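Local coordinates for tryptophanyl-tRNA synthetase (Thermus thermophilus, PDB 2EL7), which probably catalyses the ATP-dependent attachment of tryptophan to its cognate tRNA, as a homodimeric class I aminoacyl-tRNA synthetase, at residues 134-137 / 138-142; 309-312 / 313-317. All coordinates share one frame; numbering follows the deposited sequence.

In the fold
How a helix ends and how a helix runs on are illustrated side by side in this synthetase. Contact 1 (134-137 / 138-142) is the C-terminal end of helix 124-139 and the Schellman motif that closes it, leading into strand 144-146. Contact 2 (309-312 / 313-317) follows much later in the chain, inside the long helix 296-324. Their centres nevertheless lie about 10 Å apart, on the same side of the chain's centre. The two meet where Thr-317 OG1 stands 2.7 Å from Ile-139 O, a probable hydrogen bond, and where Ile-139 and Tyr-140 pack on Ala-314 and Ala-310. The C-terminal helix thus backs the helix end carrying Asp-136, a predicted tryptophan-binding residue.

Contact 1 of 2, residues 134-137 / 138-142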
# COMPACT_ATOMS: atom_id res chain seq x y z
N ALA A 134 9.26 -4.43 4.65
CA ALA A 134 10.11 -4.94 3.58
C ALA A 134 10.35 -3.90 2.46
O ALA A 134 11.44 -3.81 1.89
CB ALA A 134 9.50 -6.21 2.98
N ALA A 135 9.31 -3.13 2.13
CA ALA A 135 9.42 -2.12 1.08
C ALA A 135 10.24 -0.95 1.57
O ALA A 135 10.94 -0.31 0.81
CB ALA A 135 8.06 -1.67 0.67
N ASP A 136 10.15 -0.66 2.85
CA ASP A 136 10.90 0.43 3.45
C ASP A 136 12.39 0.05 3.37
O ASP A 136 13.23 0.86 3.01
CB ASP A 136 10.44 0.61 4.90
CG ASP A 136 10.29 2.07 5.31
OD1 ASP A 136 10.28 2.97 4.43
OD2 ASP A 136 10.17 2.31 6.54
N ILE A 137 12.70 -1.20 3.69
CA ILE A 137 14.07 -1.69 3.66
C ILE A 137 14.63 -1.75 2.23
O ILE A 137 15.73 -1.24 1.96
CB ILE A 137 14.19 -3.11 4.31
CG1 ILE A 137 13.89 -3.03 5.81
CG2 ILE A 137 15.59 -3.67 4.07
CD1 ILE A 137 13.98 -4.36 6.52
N LEU A 138 13.87 -2.34 1.31
CA LEU A 138 14.37 -2.46 -0.05
C LEU A 138 14.29 -1.22 -0.96
O LEU A 138 15.09 -1.08 -1.90
CB LEU A 138 13.73 -3.67 -0.70
CG LEU A 138 13.93 -4.94 0.14
CD1 LEU A 138 13.20 -6.14 -0.50
CD2 LEU A 138 15.42 -5.23 0.32
N ILE A 139 13.35 -0.30 -0.69
CA ILE A 139 13.25 0.90 -1.53
C ILE A 139 14.56 1.71 -1.48
O ILE A 139 14.89 2.45 -2.42
CB ILE A 139 12.12 1.82 -1.07
CG1 ILE A 139 11.79 2.82 -2.17
CG2 ILE A 139 12.57 2.63 0.16
CD1 ILE A 139 10.71 2.39 -3.07
N TYR A 140 15.29 1.55 -0.37
CA TYR A 140 16.55 2.26 -0.12
C TYR A 140 17.75 1.34 -0.32
O TYR A 140 18.90 1.73 -0.04
CB TYR A 140 16.58 2.82 1.31
CG TYR A 140 15.45 3.77 1.65
CD1 TYR A 140 14.56 3.49 2.70
CD2 TYR A 140 15.22 4.91 0.88
CE1 TYR A 140 13.47 4.32 2.95
CE2 TYR A 140 14.15 5.73 1.12
CZ TYR A 140 13.26 5.43 2.14
OH TYR A 140 12.12 6.20 2.26
N LYS A 141 17.48 0.12 -0.78
CA LYS A 141 18.52 -0.88 -1.02
C LYS A 141 19.41 -1.05 0.20
O LYS A 141 20.61 -1.24 0.06
CB LYS A 141 19.39 -0.47 -2.21
CG LYS A 141 19.12 -1.22 -3.52
CD LYS A 141 17.99 -0.61 -4.32
CE LYS A 141 17.76 -1.31 -5.67
NZ LYS A 141 18.73 -0.98 -6.75
N ALA A 142 18.84 -0.97 1.39
CA ALA A 142 19.64 -1.17 2.61
C ALA A 142 20.01 -2.65 2.69
O ALA A 142 19.19 -3.50 2.39
CB ALA A 142 18.84 -0.76 3.89
O HOH W 1 10.13 5.44 3.93
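Ala-134 O receives Leu-138 N at 2.9 Å, and Ala-135 O receives Ile-139 N, two regular helical bonds at the end of helix 124-139. Termination follows as a Schellman motif: Ala-142 N reaches back to Ile-137 O at 3.2 Å, while Lys-141 N bonds Leu-138 O. Lys-141 is the C-prime residue, its positive phi (52°) turning the chain out of the helix.

The polar side-chain link runs through one water. It donates to Asp-136 OD1 and lies 2.7 Å from Tyr-140 OH, in the plane of the ring at its edge. Carboxylate and phenol lie alongside each other and point the same way, their planes 50° apart. With CG beside its backbone N (chi1 -58°), the tyrosine turns back along the helix end and reaches the water beside Asp-136, the residue predicted to bind tryptophan.

Apolar contacts complete the turn. Ile-137 CG2 meets Leu-138 CD2 at 4.1 Å and, more loosely, Ala-142 CB. Within 138-142, Ile-139 lays CG2 over one face of the ring of its chain neighbour Tyr-140, 3.2 Å above the plane.

Outside the turn, Leu-138 packs between helices 89-99 and 153-169, through Phe-97 and Thr-158. Phe-82 of strand 80-83 meets the Tyr-140 ring edge-to-face, and on helix 296-324 Glu-320 forms a salt bridge with Lys-141 NZ.

Contact 2 of 2, residues 309-312 / 313-317; sequences RARA and VAQAT
Arg-311 and Gln-315, one helical turn apart, lie alongside each other and point the same way. The touching is done by the aliphatic part of the arginine: its CG lies 3.4 Å from Gln-315 NE2, and its CD is nearly as close to the same nitrogen. The guanidinium plane is turned 62° from that of the amide, and the contact is methylene against amide, not a stack of flat groups. Arg-311 leaves the backbone with CG opposite its own N (chi1 -180°), and a bend further along the chain, at chi3, swings the guanidinium away from the amide. Gln-315 has CG beside its backbone N (chi1 -49°) and runs extended from there, which lays its amide along the arginine methylenes. The NE2 donor is instead spent on Glu-89 OE2, a hydrogen bond that limits how the amide can turn. With an alanine here, Glu-89 would probably lose this amide partner and the methylenes of Arg-311 their cover.

Val-313 is turned to another side of the helix, its CB 3.4 Å from Ala-310 O and its CG2 4.0 Å from Arg-309 O. Beneath the side chains the helix keeps its regular pattern: Ala-314 N meets Ala-310 O at 2.9 Å, whereas the bond from Ala-316 N to Ala-312 O is weak at 3.4 Å.

This part of helix 296-324 lies across the end of helix 124-139. Ala-310 and Ala-314, small and buried, receive Tyr-140, while Arg-309 NH2 bonds Thr-80 OG1 at the start of strand 80-83, an edge strand, within this chain, of the parallel sheet.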
# COMPACT_ATOMS: atom_id res chain seq x y z
N ARG A 309 17.52 13.41 0.53
CA ARG A 309 18.54 12.40 0.34
C ARG A 309 17.99 10.97 0.18
O ARG A 309 18.39 10.25 -0.73
CB ARG A 309 19.49 12.47 1.53
CG ARG A 309 20.74 11.67 1.41
CD ARG A 309 21.60 11.90 2.66
NE ARG A 309 21.94 13.31 2.88
CZ ARG A 309 21.84 13.95 4.04
NH1 ARG A 309 22.18 15.23 4.12
NH2 ARG A 309 21.38 13.34 5.12
N ALA A 310 17.06 10.57 1.05
CA ALA A 310 16.48 9.24 0.98
C ALA A 310 15.59 9.12 -0.27
O ALA A 310 15.61 8.09 -0.95
CB ALA A 310 15.68 8.95 2.24
N ARG A 311 14.83 10.17 -0.56
CA ARG A 311 13.92 10.21 -1.71
C ARG A 311 14.65 10.15 -3.06
O ARG A 311 14.11 9.66 -4.04
CB ARG A 311 13.04 11.46 -1.64
CG ARG A 311 12.04 11.58 -2.80
CD ARG A 311 10.87 12.49 -2.46
NE ARG A 311 11.33 13.78 -1.95
CZ ARG A 311 11.14 14.22 -0.71
NH1 ARG A 311 10.45 13.49 0.17
NH2 ARG A 311 11.67 15.39 -0.33
N ALA A 312 15.87 10.68 -3.11
CA ALA A 312 16.64 10.65 -4.35
C ALA A 312 16.86 9.16 -4.66
O ALA A 312 16.70 8.72 -5.81
CB ALA A 312 18.00 11.39 -4.16
N VAL A 313 17.21 8.40 -3.64
CA VAL A 313 17.41 6.95 -3.80
C VAL A 313 16.07 6.25 -4.10
O VAL A 313 15.99 5.46 -5.05
CB VAL A 313 18.04 6.32 -2.53
CG1 VAL A 313 18.00 4.82 -2.61
CG2 VAL A 313 19.47 6.80 -2.38
N ALA A 314 15.03 6.53 -3.32
CA ALA A 314 13.72 5.88 -3.49
C ALA A 314 13.11 6.03 -4.89
O ALA A 314 12.59 5.06 -5.44
CB ALA A 314 12.73 6.37 -2.44
N GLN A 315 13.17 7.23 -5.45
CA GLN A 315 12.62 7.46 -6.78
C GLN A 315 13.41 6.71 -7.82
O GLN A 315 12.84 6.21 -8.79
CB GLN A 315 12.62 8.94 -7.11
CG GLN A 315 12.00 9.71 -5.97
CD GLN A 315 11.59 11.09 -6.36
OE1 GLN A 315 12.30 11.78 -7.09
NE2 GLN A 315 10.44 11.53 -5.85
N ALA A 316 14.73 6.62 -7.62
CA ALA A 316 15.55 5.87 -8.56
C ALA A 316 15.09 4.41 -8.46
O ALA A 316 14.76 3.78 -9.48
CB ALA A 316 17.05 6.00 -8.20
N THR A 317 14.99 3.89 -7.24
CA THR A 317 14.57 2.50 -7.08
C THR A 317 13.20 2.24 -7.67
O THR A 317 12.99 1.24 -8.35
CB THR A 317 14.49 2.05 -5.60
OG1 THR A 317 15.77 2.17 -4.97
CG2 THR A 317 14.04 0.58 -5.56